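Side-chain contact in cytochrome c-552/4 domain-containing protein (Ignicoccus hospitalis KIN4/I, PDB 4QO5), which is a membrane-associated octaheme cytochrome c, binding eight c-type hemes, and probably serves in electron transfer: residues 318-323 / 432-437. Residues are numbered along the deposited sequence; the frame is centred on the assembly and turned at random.
Sequences GLIYAH and KATLKT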
ATOM      1  N   GLY A 318     -17.221 -14.192  -1.700  1.00 22.94           N
ATOM      2  CA  GLY A 318     -17.653 -15.581  -1.757  1.00 24.39           C
ATOM      3  C   GLY A 318     -18.117 -16.133  -0.421  1.00 25.42           C
ATOM      4  O   GLY A 318     -17.419 -16.017   0.602  1.00 24.46           O
ATOM      5  N   LEU A 319     -19.302 -16.736  -0.412  1.00 22.02           N
ATOM      6  CA  LEU A 319     -19.801 -17.355   0.811  1.00 23.74           C
ATOM      7  C   LEU A 319     -20.384 -18.750   0.577  1.00 28.13           C
ATOM      8  O   LEU A 319     -21.575 -18.964   0.821  1.00 24.35           O
ATOM      9  CB  LEU A 319     -20.850 -16.445   1.453  1.00 26.71           C
ATOM     10  CG  LEU A 319     -20.312 -15.074   1.884  1.00 29.72           C
ATOM     11  CD1 LEU A 319     -21.452 -14.098   2.195  1.00 31.05           C
ATOM     12  CD2 LEU A 319     -19.355 -15.215   3.083  1.00 25.89           C
ATOM     13  N   ILE A 320     -19.573 -19.699   0.102  1.00 22.92           N
ATOM     14  CA  ILE A 320     -18.146 -19.502  -0.191  1.00 19.79           C
ATOM     15  C   ILE A 320     -17.937 -19.162  -1.676  1.00 20.84           C
ATOM     16  O   ILE A 320     -16.838 -18.776  -2.083  1.00 21.94           O
ATOM     17  CB  ILE A 320     -17.343 -20.765   0.143  1.00 21.25           C
ATOM     18  CG1 ILE A 320     -17.813 -21.919  -0.750  1.00 24.24           C
ATOM     19  CG2 ILE A 320     -17.465 -21.094   1.640  1.00 24.98           C
ATOM     20  CD1 ILE A 320     -17.035 -23.205  -0.579  1.00 26.34           C
ATOM     21  N   TYR A 321     -19.003 -19.294  -2.466  1.00 21.45           N
ATOM     22  CA  TYR A 321     -18.986 -18.923  -3.887  1.00 22.07           C
ATOM     23  C   TYR A 321     -19.610 -17.545  -4.108  1.00 22.10           C
ATOM     24  O   TYR A 321     -20.416 -17.093  -3.297  1.00 25.16           O
ATOM     25  CB  TYR A 321     -19.761 -19.959  -4.702  1.00 23.37           C
ATOM     26  CG  TYR A 321     -19.274 -21.373  -4.468  1.00 24.14           C
ATOM     27  CD1 TYR A 321     -18.072 -21.811  -5.021  1.00 23.82           C
ATOM     28  CD2 TYR A 321     -19.988 -22.252  -3.671  1.00 24.82           C
ATOM     29  CE1 TYR A 321     -17.619 -23.096  -4.800  1.00 23.80           C
ATOM     30  CE2 TYR A 321     -19.539 -23.537  -3.443  1.00 27.18           C
ATOM     31  CZ  TYR A 321     -18.345 -23.952  -4.010  1.00 27.47           C
ATOM     32  OH  TYR A 321     -17.885 -25.235  -3.788  1.00 27.52           O
ATOM     33  N   ALA A 322     -19.250 -16.893  -5.211  1.00 20.74           N
ATOM     34  CA  ALA A 322     -19.923 -15.671  -5.631  1.00 21.61           C
ATOM     35  C   ALA A 322     -21.338 -16.072  -6.061  1.00 22.40           C
ATOM     36  O   ALA A 322     -21.541 -17.141  -6.650  1.00 23.30           O
ATOM     37  CB  ALA A 322     -19.177 -15.004  -6.785  1.00 21.23           C
ATOM     38  N   HIS A 323     -22.307 -15.219  -5.761  1.00 19.78           N
ATOM     39  CA  HIS A 323     -23.718 -15.599  -5.886  1.00 20.76           C
ATOM     40  C   HIS A 323     -24.587 -14.379  -6.167  1.00 18.82           C
ATOM     41  O   HIS A 323     -24.195 -13.268  -5.881  1.00 21.50           O
ATOM     42  CB  HIS A 323     -24.170 -16.257  -4.591  1.00 23.25           C
ATOM     43  CG  HIS A 323     -23.869 -15.445  -3.372  1.00 22.14           C
ATOM     44  ND1 HIS A 323     -22.620 -15.419  -2.791  1.00 24.30           N
ATOM     45  CD2 HIS A 323     -24.648 -14.625  -2.625  1.00 23.42           C
ATOM     46  CE1 HIS A 323     -22.643 -14.623  -1.736  1.00 26.28           C
ATOM     47  NE2 HIS A 323     -23.861 -14.127  -1.613  1.00 23.64           N
ATOM     48  N   LYS A 432     -15.177 -22.294  -9.686  1.00 22.58           N
ATOM     49  CA  LYS A 432     -14.699 -23.663  -9.918  1.00 23.52           C
ATOM     50  C   LYS A 432     -13.422 -23.938  -9.116  1.00 25.79           C
ATOM     51  O   LYS A 432     -13.216 -25.048  -8.622  1.00 26.43           O
ATOM     52  CB  LYS A 432     -14.444 -23.927 -11.414  1.00 24.92           C
ATOM     53  CG  LYS A 432     -15.707 -24.057 -12.265  1.00 37.63           C
ATOM     54  CD  LYS A 432     -16.457 -25.340 -11.941  1.00 43.18           C
ATOM     55  CE  LYS A 432     -17.571 -25.612 -12.952  1.00 53.10           C
ATOM     56  NZ  LYS A 432     -18.496 -24.451 -13.083  1.00 57.42           N
ATOM     57  N   ALA A 433     -12.553 -22.939  -9.010  1.00 25.09           N
ATOM     58  CA  ALA A 433     -11.325 -23.099  -8.224  1.00 24.46           C
ATOM     59  C   ALA A 433     -11.669 -23.318  -6.748  1.00 24.27           C
ATOM     60  O   ALA A 433     -11.042 -24.128  -6.068  1.00 25.11           O
ATOM     61  CB  ALA A 433     -10.404 -21.884  -8.386  1.00 25.11           C
ATOM     62  N   THR A 434     -12.687 -22.606  -6.274  1.00 22.22           N
ATOM     63  CA  THR A 434     -13.168 -22.737  -4.902  1.00 20.97           C
ATOM     64  C   THR A 434     -13.777 -24.122  -4.660  1.00 24.92           C
ATOM     65  O   THR A 434     -13.620 -24.705  -3.589  1.00 24.94           O
ATOM     66  CB  THR A 434     -14.166 -21.623  -4.579  1.00 26.60           C
ATOM     67  OG1 THR A 434     -13.492 -20.363  -4.667  1.00 25.88           O
ATOM     68  CG2 THR A 434     -14.751 -21.777  -3.165  1.00 25.99           C
ATOM     69  N   LEU A 435     -14.454 -24.666  -5.664  1.00 23.83           N
ATOM     70  CA  LEU A 435     -14.988 -26.017  -5.531  1.00 24.82           C
ATOM     71  C   LEU A 435     -13.839 -27.013  -5.412  1.00 26.54           C
ATOM     72  O   LEU A 435     -13.925 -28.004  -4.676  1.00 27.17           O
ATOM     73  CB  LEU A 435     -15.896 -26.371  -6.722  1.00 26.33           C
ATOM     74  CG  LEU A 435     -16.420 -27.807  -6.777  1.00 28.23           C
ATOM     75  CD1 LEU A 435     -17.210 -28.156  -5.514  1.00 29.52           C
ATOM     76  CD2 LEU A 435     -17.293 -28.005  -8.029  1.00 30.94           C
ATOM     77  N   LYS A 436     -12.759 -26.755  -6.146  1.00 28.07           N
ATOM     78  CA  LYS A 436     -11.597 -27.637  -6.121  1.00 24.50           C
ATOM     79  C   LYS A 436     -10.940 -27.655  -4.738  1.00 27.10           C
ATOM     80  O   LYS A 436     -10.628 -28.722  -4.210  1.00 23.61           O
ATOM     81  CB  LYS A 436     -10.578 -27.223  -7.188  1.00 26.72           C
ATOM     82  CG  LYS A 436      -9.422 -28.214  -7.350  1.00 33.92           C
ATOM     83  CD  LYS A 436      -8.483 -27.788  -8.466  1.00 37.13           C
ATOM     84  CE  LYS A 436      -7.331 -28.766  -8.627  1.00 40.03           C
ATOM     85  NZ  LYS A 436      -7.741 -30.022  -9.302  1.00 44.47           N
ATOM     86  N   THR A 437     -10.721 -26.484  -4.148  1.00 23.11           N
ATOM     87  CA  THR A 437     -10.106 -26.445  -2.823  1.00 28.12           C
ATOM     88  C   THR A 437     -11.042 -27.036  -1.776  1.00 26.54           C
ATOM     89  O   THR A 437     -10.588 -27.619  -0.786  1.00 27.28           O
ATOM     90  CB  THR A 437      -9.675 -25.022  -2.402  1.00 27.28           C
ATOM     91  OG1 THR A 437     -10.819 -24.162  -2.354  1.00 27.04           O
ATOM     92  CG2 THR A 437      -8.659 -24.456  -3.385  1.00 25.25           C
TER
HETATM   93  O   HOH W   1     -15.192 -18.139  -4.107  1.00 25.36           O
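The loop joining strands 314-315 and 323-324, which contains a cis peptide bond before Ile320, reaches the long helix 413-447 through Ile320 and Tyr321, which meet Thr434 and Leu435. Neighbouring Leu319 touches a heme c, so this loop lies between a heme pocket and the helical bundle. With OG1 of Thr434 beside the backbone N (chi1 -63°), its CG2 stands anti to that nitrogen and faces the loop. CG2 rests against both loop side chains, 3.7 Å from CD1 of Ile320 and 3.6 Å from CE1 of Tyr321, approaching the ring obliquely. Ile320 also lies against its sequence neighbour, with CG1 3.5 Å above the plane of the Tyr321 ring and offset toward the rim. The phenol runs on past Thr434 to the next residue of the helix: the backbone N of Leu435 lies at the ring edge, 3.6 Å from CE1, and CD1 of Leu435 comes within 3.5 Å of the Tyr321 OH. That hydroxyl is hydrogen-bonded to the carbonyl O of Leu369, which anchors the ring at its far end. Were Tyr321 an alanine, the carbonyl of Leu369 would probably lose its hydroxyl partner and a gap would open beside Thr434 CG2 and Leu435. The loop is tied to itself through the carbonyl O of Tyr321, which accepts from Leu319 N and, in the carbonyl plane, from His323 ND1 at 2.8 Å with an N-H...O angle of 165°. Ala322 N hydrogen-bonds Asn431 OD1, about one turn earlier on the helix. A water also bridges loop and helix: it donates to Ile320 O at 2.7 Å and lies 2.9 Å from Thr434 OG1, a hydroxyl also hydrogen-bonded to Thr430 O and Ser477 OG.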